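Ika8 (Synthetic construct, PDB 6G6O) is a computationally designed, symmetrical eight-bladed beta-propeller built of WD40-type repeats, with no specific catalytic or binding role established. Local coordinates at residues K118-D121 / Q126-R129; I37-I42 / W80-G85; G195-W200 / K238-G243. All coordinates share one frame; numbering follows the deposited sequence.

The three contacts sample two levels of the propeller. Contact 1 lies within a single blade, where backbone hydrogen bonds join the third strand to the fourth, outer one. Contacts 2 and 3 instead seal joints between neighbouring blades by apolar packing, without a hydrogen bond across either. They are equivalent joints in different parts of the ring, on opposite sides of the chain's centre, with their own centres about 36 Å apart. Contact 1 is about 24 Å from contact 2 and about 32 Å from contact 3, centre to centre, and none of them touch. Along the chain they follow in series, contact 2 first and contact 3 last. All three are structural packing and pairing within the propeller.

Contact 1 of 3, residues K118-D121 / Q126-R129; sequences KVWD and QLLR
Val119 pairs with Leu128 and Arg129 in an antiparallel hairpin that joins the third and fourth strands, 117-121 and 127-131, of one propeller blade, within WD40-type repeats, and the pairing is interrupted by a classic beta bulge. Val119 O accepts two backbone donors, Leu128 N at 2.7 Å and, weakly, Arg129 N at 3.4 Å. Val119 N returns a bond of 2.7 Å to Arg129 O. Beyond the bulge, Asp121 N reaches Gln126 O at 3.3 Å, near the turn that Asp121 OD1 steadies through Leu123 N.

On the face carrying Trp120 and Leu127, the methyl Leu127 CD1 sits over the indole in a CH-pi contact, 3.8 Å from the centroid of the six-membered ring and only 8° off its normal. Leu127 CD2 lies against Lys118 CD at 3.7 Å, the two side chains crossing at about a right angle, and Lys118 NZ bonds to Gly93 O. Trp120 NE1 is fixed by Ser110 OG. Replacing Trp120 with a serine would probably leave Leu127 CD1 without its aromatic cover and Ser110 OG without the indole N-H. On the other face Val119 CG1 touches Leu128 CB at 3.8 Å.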
loop_
_atom_site.group_PDB
_atom_site.type_symbol
_atom_site.label_atom_id
_atom_site.label_comp_id
_atom_site.label_asym_id
_atom_site.label_seq_id
_atom_site.Cartn_x
_atom_site.Cartn_y
_atom_site.Cartn_z
ATOM N N LYS A 118 -10.426 -12.867 -3.826
ATOM C CA LYS A 118 -11.225 -12.984 -5.034
ATOM C C LYS A 118 -10.521 -12.285 -6.187
ATOM O O LYS A 118 -9.793 -11.307 -5.992
ATOM C CB LYS A 118 -12.627 -12.398 -4.839
ATOM C CG LYS A 118 -13.508 -13.205 -3.896
ATOM C CD LYS A 118 -14.950 -12.738 -3.961
ATOM C CE LYS A 118 -15.821 -13.461 -2.950
ATOM N NZ LYS A 118 -17.246 -13.048 -3.067
ATOM N N VAL A 119 -10.745 -12.803 -7.392
ATOM C CA VAL A 119 -10.118 -12.304 -8.610
ATOM C C VAL A 119 -11.226 -11.917 -9.575
ATOM O O VAL A 119 -12.063 -12.755 -9.937
ATOM C CB VAL A 119 -9.182 -13.348 -9.235
ATOM C CG1 VAL A 119 -8.779 -12.928 -10.635
ATOM C CG2 VAL A 119 -7.957 -13.552 -8.361
ATOM N N TRP A 120 -11.233 -10.654 -9.995
ATOM C CA TRP A 120 -12.285 -10.120 -10.842
ATOM C C TRP A 120 -11.731 -9.740 -12.208
ATOM O O TRP A 120 -10.538 -9.466 -12.370
ATOM C CB TRP A 120 -12.950 -8.893 -10.203
ATOM C CG TRP A 120 -13.280 -9.057 -8.750
ATOM C CD1 TRP A 120 -12.471 -8.774 -7.688
ATOM C CD2 TRP A 120 -14.516 -9.527 -8.198
ATOM N NE1 TRP A 120 -13.122 -9.044 -6.509
ATOM C CE2 TRP A 120 -14.380 -9.508 -6.794
ATOM C CE3 TRP A 120 -15.722 -9.966 -8.752
ATOM C CZ2 TRP A 120 -15.404 -9.910 -5.939
ATOM C CZ3 TRP A 120 -16.737 -10.365 -7.902
ATOM C CH2 TRP A 120 -16.572 -10.335 -6.512
ATOM N N ASP A 121 -12.621 -9.734 -13.195
ATOM C CA ASP A 121 -12.335 -9.241 -14.538
ATOM C C ASP A 121 -13.064 -7.912 -14.685
ATOM O O ASP A 121 -14.298 -7.878 -14.736
ATOM C CB ASP A 121 -12.783 -10.249 -15.596
ATOM C CG ASP A 121 -12.453 -9.806 -17.014
ATOM O OD1 ASP A 121 -11.799 -8.756 -17.189
ATOM O OD2 ASP A 121 -12.849 -10.517 -17.962
ATOM N N GLN A 126 -17.204 -10.420 -13.842
ATOM C CA GLN A 126 -17.374 -11.801 -13.429
ATOM C C GLN A 126 -16.273 -12.213 -12.462
ATOM O O GLN A 126 -15.129 -11.764 -12.555
ATOM C CB GLN A 126 -17.372 -12.730 -14.642
ATOM C CG GLN A 126 -18.612 -12.628 -15.512
ATOM C CD GLN A 126 -18.667 -13.713 -16.572
ATOM O OE1 GLN A 126 -18.287 -14.859 -16.325
ATOM N NE2 GLN A 126 -19.142 -13.356 -17.760
ATOM N N LEU A 127 -16.636 -13.081 -11.523
ATOM C CA LEU A 127 -15.692 -13.596 -10.538
ATOM C C LEU A 127 -14.876 -14.709 -11.184
ATOM O O LEU A 127 -15.417 -15.762 -11.535
ATOM C CB LEU A 127 -16.440 -14.090 -9.305
ATOM C CG LEU A 127 -15.628 -14.469 -8.071
ATOM C CD1 LEU A 127 -14.448 -13.533 -7.896
ATOM C CD2 LEU A 127 -16.525 -14.428 -6.849
ATOM N N LEU A 128 -13.572 -14.476 -11.350
ATOM C CA LEU A 128 -12.717 -15.468 -11.991
ATOM C C LEU A 128 -12.290 -16.550 -11.007
ATOM O O LEU A 128 -12.410 -17.745 -11.296
ATOM C CB LEU A 128 -11.492 -14.792 -12.607
ATOM C CG LEU A 128 -11.738 -13.733 -13.683
ATOM C CD1 LEU A 128 -10.464 -13.479 -14.468
ATOM C CD2 LEU A 128 -12.870 -14.142 -14.615
ATOM N N ARG A 129 -11.783 -16.149 -9.843
ATOM C CA ARG A 129 -11.390 -17.086 -8.804
ATOM C C ARG A 129 -11.840 -16.555 -7.453
ATOM O O ARG A 129 -11.664 -15.374 -7.151
ATOM C CB ARG A 129 -9.874 -17.325 -8.797
ATOM C CG ARG A 129 -9.436 -18.533 -9.609
ATOM C CD ARG A 129 -10.294 -19.762 -9.311
ATOM N NE ARG A 129 -10.324 -20.103 -7.889
ATOM C CZ ARG A 129 -11.432 -20.380 -7.207
ATOM N NH1 ARG A 129 -12.611 -20.356 -7.812
ATOM N NH2 ARG A 129 -11.361 -20.681 -5.917
#

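Contact 2 of 3, residues I37-I42 / W80-G85; sequences IKVWDI and WYIGTG
Ile37, Val39, Trp80 and Ile82 meet in a wholly buried apolar contact. The branch methyl Ile37 CG2 approaches the far end of the indole obliquely, 3.7 Å from Trp80 CZ2 and almost as near to CH2. Val39 divides its two methyls between two partners: CG1 lies 3.6 Å from Ile82 CD1, while CG2 comes to the edge of the indole, near its plane, 4.0 Å from Trp80 CH2. Ile82 CD1 also touches Val39 CG2, at 3.8 Å, so the end of this isoleucine bears on both valine methyls. Its first torsion (chi1 -171°) carries CG1 away from the backbone N, and a bend at chi2 (63°) sets CD1 against the valine, although the side chain sets out along the interface.

The pairing is a blade-to-blade joint of the beta-propeller. Strand 37-41, third in its blade, presents Ile37 and Val39 to the third strand of the next blade, 77-81, and to the turn that follows it.

Around these four side chains, a stack with His51 helps to set the plane of the Trp80 ring, and Trp80 NE1 makes a weak hydrogen bond to Ser70 OG. His51 belongs to strand 47-51, the fourth of the first blade, and is bonded through its backbone to Ile37, so one residue borders both sides of the joint. Val29 of the first blade and Asn66 of the second also pack on Ile82. The turn carrying Ile82 is closed by a backbone hydrogen bond of 2.6 Å from Gly85 N to Tyr81 O.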
loop_
_atom_site.group_PDB
_atom_site.type_symbol
_atom_site.label_atom_id
_atom_site.label_comp_id
_atom_site.label_asym_id
_atom_site.label_seq_id
_atom_site.Cartn_x
_atom_site.Cartn_y
_atom_site.Cartn_z
ATOM N N ILE A 37 -15.252 9.451 -1.116
ATOM C CA ILE A 37 -14.124 9.430 -2.037
ATOM C C ILE A 37 -14.129 10.744 -2.805
ATOM O O ILE A 37 -15.176 11.168 -3.309
ATOM C CB ILE A 37 -14.193 8.231 -3.001
ATOM C CG1 ILE A 37 -14.242 6.918 -2.217
ATOM C CG2 ILE A 37 -13.007 8.237 -3.954
ATOM C CD1 ILE A 37 -14.078 5.689 -3.080
ATOM N N LYS A 38 -12.968 11.390 -2.885
ATOM C CA LYS A 38 -12.835 12.671 -3.563
ATOM C C LYS A 38 -11.720 12.595 -4.595
ATOM O O LYS A 38 -10.681 11.973 -4.355
ATOM C CB LYS A 38 -12.552 13.800 -2.565
ATOM C CG LYS A 38 -13.748 14.170 -1.702
ATOM C CD LYS A 38 -13.351 15.130 -0.591
ATOM C CE LYS A 38 -14.554 15.545 0.243
ATOM N NZ LYS A 38 -15.506 16.385 -0.535
ATOM N N VAL A 39 -11.945 13.228 -5.743
ATOM C CA VAL A 39 -10.992 13.251 -6.848
ATOM C C VAL A 39 -10.458 14.670 -6.978
ATOM O O VAL A 39 -11.231 15.616 -7.172
ATOM C CB VAL A 39 -11.640 12.780 -8.160
ATOM C CG1 VAL A 39 -10.623 12.791 -9.287
ATOM C CG2 VAL A 39 -12.245 11.394 -7.983
ATOM N N TRP A 40 -9.140 14.819 -6.881
ATOM C CA TRP A 40 -8.496 16.124 -6.852
ATOM C C TRP A 40 -7.726 16.382 -8.140
ATOM O O TRP A 40 -7.278 15.452 -8.816
ATOM C CB TRP A 40 -7.542 16.240 -5.660
ATOM C CG TRP A 40 -8.154 15.856 -4.352
ATOM C CD1 TRP A 40 -7.981 14.683 -3.681
ATOM C CD2 TRP A 40 -9.034 16.653 -3.550
ATOM N NE1 TRP A 40 -8.701 14.696 -2.511
ATOM C CE2 TRP A 40 -9.356 15.895 -2.409
ATOM C CE3 TRP A 40 -9.579 17.932 -3.687
ATOM C CZ2 TRP A 40 -10.201 16.373 -1.410
ATOM C CZ3 TRP A 40 -10.419 18.405 -2.696
ATOM C CH2 TRP A 40 -10.722 17.627 -1.573
ATOM N N ASP A 41 -7.577 17.664 -8.467
ATOM C CA ASP A 41 -6.755 18.123 -9.583
ATOM C C ASP A 41 -5.481 18.717 -8.999
ATOM O O ASP A 41 -5.519 19.773 -8.359
ATOM C CB ASP A 41 -7.507 19.150 -10.429
ATOM C CG ASP A 41 -6.789 19.489 -11.721
ATOM O OD1 ASP A 41 -5.649 19.020 -11.925
ATOM O OD2 ASP A 41 -7.367 20.238 -12.536
ATOM N N ILE A 42 -4.353 18.039 -9.215
ATOM C CA ILE A 42 -3.092 18.514 -8.653
ATOM C C ILE A 42 -2.663 19.821 -9.309
ATOM O O ILE A 42 -2.071 20.687 -8.653
ATOM C CB ILE A 42 -2.014 17.420 -8.781
ATOM C CG1 ILE A 42 -2.187 16.387 -7.664
ATOM C CG2 ILE A 42 -0.607 18.017 -8.784
ATOM C CD1 ILE A 42 -0.899 15.975 -6.986
ATOM N N TRP A 80 -14.845 2.217 -11.230
ATOM C CA TRP A 80 -15.518 3.363 -11.821
ATOM C C TRP A 80 -14.540 4.216 -12.618
ATOM O O TRP A 80 -13.321 4.132 -12.452
ATOM C CB TRP A 80 -16.230 4.212 -10.756
ATOM C CG TRP A 80 -15.474 4.412 -9.477
ATOM C CD1 TRP A 80 -15.310 3.508 -8.468
ATOM C CD2 TRP A 80 -14.812 5.610 -9.053
ATOM N NE1 TRP A 80 -14.572 4.062 -7.451
ATOM C CE2 TRP A 80 -14.254 5.352 -7.784
ATOM C CE3 TRP A 80 -14.628 6.873 -9.627
ATOM C CZ2 TRP A 80 -13.526 6.309 -7.080
ATOM C CZ3 TRP A 80 -13.907 7.822 -8.927
ATOM C CH2 TRP A 80 -13.365 7.536 -7.667
ATOM N N TYR A 81 -15.111 5.043 -13.492
ATOM C CA TYR A 81 -14.346 5.920 -14.367
ATOM C C TYR A 81 -13.906 7.166 -13.605
ATOM O O TYR A 81 -14.719 7.818 -12.946
ATOM C CB TYR A 81 -15.198 6.305 -15.578
ATOM C CG TYR A 81 -14.464 7.035 -16.678
ATOM C CD1 TYR A 81 -13.235 6.586 -17.140
ATOM C CD2 TYR A 81 -15.015 8.164 -17.271
ATOM C CE1 TYR A 81 -12.568 7.251 -18.150
ATOM C CE2 TYR A 81 -14.356 8.833 -18.282
ATOM C CZ TYR A 81 -13.135 8.374 -18.716
ATOM O OH TYR A 81 -12.478 9.038 -19.724
ATOM N N ILE A 82 -12.617 7.498 -13.702
ATOM C CA ILE A 82 -12.095 8.635 -12.950
ATOM C C ILE A 82 -12.696 9.946 -13.446
ATOM O O ILE A 82 -12.886 10.884 -12.662
ATOM C CB ILE A 82 -10.555 8.654 -13.014
ATOM C CG1 ILE A 82 -9.993 9.710 -12.061
ATOM C CG2 ILE A 82 -10.069 8.894 -14.434
ATOM C CD1 ILE A 82 -10.313 9.444 -10.615
ATOM N N GLY A 83 -13.026 10.031 -14.737
ATOM C CA GLY A 83 -13.519 11.282 -15.285
ATOM C C GLY A 83 -14.944 11.601 -14.884
ATOM O O GLY A 83 -15.293 12.772 -14.711
ATOM N N THR A 84 -15.783 10.580 -14.734
ATOM C CA THR A 84 -17.181 10.779 -14.389
ATOM C C THR A 84 -17.573 10.195 -13.043
ATOM O O THR A 84 -18.664 10.507 -12.553
ATOM C CB THR A 84 -18.095 10.175 -15.468
ATOM O OG1 THR A 84 -17.847 8.767 -15.574
ATOM C CG2 THR A 84 -17.843 10.833 -16.812
ATOM N N GLY A 85 -16.732 9.366 -12.430
ATOM C CA GLY A 85 -17.141 8.680 -11.222
ATOM C C GLY A 85 -18.201 7.627 -11.433
ATOM O O GLY A 85 -18.699 7.064 -10.453
#

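Contact 3 of 3, residues G195-W200 / K238-G243; sequences GTIKVW and KVWYIG
The backbones around Val199 and Ile242 stay well apart, with CA atoms 7.7 Å from each other and no hydrogen bond between the segments, so side chains bridge the gap. Ile197 meets Trp240 through its methylene: CG1 is 3.5 Å from Trp240 CZ2 and equally near CH2, arriving obliquely to the ring. Ile197 CB follows at 3.6 Å from Trp240 CH2, which sets the root of the isoleucine against the far corner of the indole. CG1 lies anti to the carbonyl carbon (chi1 -76°), leaving this methylene, rather than the CG2 methyl, to do the touching. A second pair lies farther along the strand, where the methyls Val199 CG2 and Ile242 CG2 are 3.5 Å apart.

These two pairs join successive blades of the beta-propeller. Ile197 and Val199 come from strand 197-201, third in its blade; Trp240 lies on strand 237-241, third in the following one, and Ile242 sits just beyond that strand.

Several neighbours fix the tryptophan from outside. His214 meets its ring edge-to-face, and NE1 makes a weak hydrogen bond to Ser230 OG, a Trp-Ser pairing repeated in the preceding blade by Trp200 and Ser190. His211, on strand 207-211 of that preceding blade, bonds to Ile197 through its backbone and reaches Ile242 O with a weak bond from NE2, thereby linking both sides of the joint. Ile242 also touches Val228 of its own blade. At the other end, Gly195 O comes only loosely to the indole, 4.4 Å from Trp240 CH2.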
loop_
_atom_site.group_PDB
_atom_site.type_symbol
_atom_site.label_atom_id
_atom_site.label_comp_id
_atom_site.label_asym_id
_atom_site.label_seq_id
_atom_site.Cartn_x
_atom_site.Cartn_y
_atom_site.Cartn_z
ATOM N N GLY A 195 9.958 -7.460 12.348
ATOM C CA GLY A 195 11.218 -7.043 11.781
ATOM C C GLY A 195 11.885 -8.060 10.883
ATOM O O GLY A 195 12.859 -7.713 10.202
ATOM N N THR A 196 11.398 -9.297 10.851
ATOM C CA THR A 196 12.022 -10.322 10.028
ATOM C C THR A 196 11.725 -10.085 8.552
ATOM O O THR A 196 10.637 -9.635 8.183
ATOM C CB THR A 196 11.536 -11.713 10.438
ATOM O OG1 THR A 196 10.112 -11.787 10.296
ATOM C CG2 THR A 196 11.914 -12.007 11.882
ATOM N N ILE A 197 12.707 -10.388 7.707
ATOM C CA ILE A 197 12.568 -10.293 6.260
ATOM C C ILE A 197 13.038 -11.610 5.662
ATOM O O ILE A 197 14.163 -12.050 5.925
ATOM C CB ILE A 197 13.369 -9.110 5.682
ATOM C CG1 ILE A 197 12.647 -7.788 5.965
ATOM C CG2 ILE A 197 13.603 -9.296 4.187
ATOM C CD1 ILE A 197 11.635 -7.395 4.912
ATOM N N LYS A 198 12.180 -12.239 4.863
ATOM C CA LYS A 198 12.444 -13.565 4.323
ATOM C C LYS A 198 12.377 -13.528 2.805
ATOM O O LYS A 198 11.407 -13.022 2.232
ATOM C CB LYS A 198 11.450 -14.583 4.886
ATOM C CG LYS A 198 11.610 -14.808 6.382
ATOM C CD LYS A 198 10.851 -16.035 6.852
ATOM C CE LYS A 198 11.061 -16.272 8.335
ATOM N NZ LYS A 198 10.446 -17.552 8.777
ATOM N N VAL A 199 13.410 -14.067 2.163
ATOM C CA VAL A 199 13.524 -14.104 0.710
ATOM C C VAL A 199 13.314 -15.543 0.262
ATOM O O VAL A 199 14.061 -16.443 0.667
ATOM C CB VAL A 199 14.884 -13.568 0.238
ATOM C CG1 VAL A 199 15.093 -13.870 -1.236
ATOM C CG2 VAL A 199 14.975 -12.077 0.503
ATOM N N TRP A 200 12.302 -15.761 -0.572
ATOM C CA TRP A 200 11.891 -17.095 -0.976
ATOM C C TRP A 200 12.209 -17.341 -2.441
ATOM O O TRP A 200 12.478 -16.417 -3.211
ATOM C CB TRP A 200 10.392 -17.302 -0.747
ATOM C CG TRP A 200 9.933 -16.893 0.603
ATOM C CD1 TRP A 200 9.455 -15.672 0.971
ATOM C CD2 TRP A 200 9.901 -17.710 1.777
ATOM N NE1 TRP A 200 9.128 -15.676 2.304
ATOM C CE2 TRP A 200 9.393 -16.916 2.822
ATOM C CE3 TRP A 200 10.254 -19.035 2.045
ATOM C CZ2 TRP A 200 9.228 -17.404 4.114
ATOM C CZ3 TRP A 200 10.090 -19.517 3.330
ATOM C CH2 TRP A 200 9.582 -18.703 4.348
ATOM N N LYS A 238 14.950 2.852 8.612
ATOM C CA LYS A 238 16.193 2.194 8.245
ATOM C C LYS A 238 16.150 1.725 6.799
ATOM O O LYS A 238 15.085 1.418 6.255
ATOM C CB LYS A 238 16.486 1.016 9.181
ATOM C CG LYS A 238 16.949 1.466 10.556
ATOM C CD LYS A 238 16.936 0.343 11.573
ATOM C CE LYS A 238 17.424 0.845 12.922
ATOM N NZ LYS A 238 17.299 -0.178 13.993
ATOM N N VAL A 239 17.326 1.685 6.180
ATOM C CA VAL A 239 17.497 1.260 4.797
ATOM C C VAL A 239 18.584 0.197 4.772
ATOM O O VAL A 239 19.721 0.458 5.183
ATOM C CB VAL A 239 17.869 2.433 3.876
ATOM C CG1 VAL A 239 18.479 1.916 2.586
ATOM C CG2 VAL A 239 16.648 3.293 3.590
ATOM N N TRP A 240 18.240 -0.998 4.296
ATOM C CA TRP A 240 19.187 -2.102 4.317
ATOM C C TRP A 240 18.955 -3.002 3.113
ATOM O O TRP A 240 17.912 -2.947 2.458
ATOM C CB TRP A 240 19.102 -2.899 5.628
ATOM C CG TRP A 240 17.722 -3.309 6.056
ATOM C CD1 TRP A 240 16.640 -2.498 6.252
ATOM C CD2 TRP A 240 17.290 -4.635 6.377
ATOM N NE1 TRP A 240 15.559 -3.240 6.657
ATOM C CE2 TRP A 240 15.932 -4.556 6.743
ATOM C CE3 TRP A 240 17.917 -5.883 6.383
ATOM C CZ2 TRP A 240 15.194 -5.677 7.111
ATOM C CZ3 TRP A 240 17.182 -6.995 6.746
ATOM C CH2 TRP A 240 15.836 -6.885 7.107
ATOM N N TYR A 241 19.954 -3.835 2.834
ATOM C CA TYR A 241 19.992 -4.634 1.619
ATOM C C TYR A 241 19.330 -5.989 1.840
ATOM O O TYR A 241 19.508 -6.618 2.886
ATOM C CB TYR A 241 21.439 -4.822 1.160
ATOM C CG TYR A 241 21.583 -5.283 -0.272
ATOM C CD1 TYR A 241 21.066 -4.532 -1.318
ATOM C CD2 TYR A 241 22.249 -6.463 -0.578
ATOM C CE1 TYR A 241 21.199 -4.947 -2.628
ATOM C CE2 TYR A 241 22.388 -6.885 -1.887
ATOM C CZ TYR A 241 21.861 -6.124 -2.908
ATOM O OH TYR A 241 21.997 -6.539 -4.213
ATOM N N ILE A 242 18.567 -6.430 0.839
ATOM C CA ILE A 242 17.869 -7.710 0.929
ATOM C C ILE A 242 18.861 -8.867 0.933
ATOM O O ILE A 242 18.661 -9.872 1.628
ATOM C CB ILE A 242 16.853 -7.830 -0.224
ATOM C CG1 ILE A 242 15.503 -7.251 0.193
ATOM C CG2 ILE A 242 16.702 -9.267 -0.686
ATOM C CD1 ILE A 242 14.513 -7.122 -0.940
ATOM N N GLY A 243 19.954 -8.739 0.178
ATOM C CA GLY A 243 20.871 -9.856 0.020
ATOM C C GLY A 243 21.612 -10.216 1.295
ATOM O O GLY A 243 21.749 -11.396 1.627
#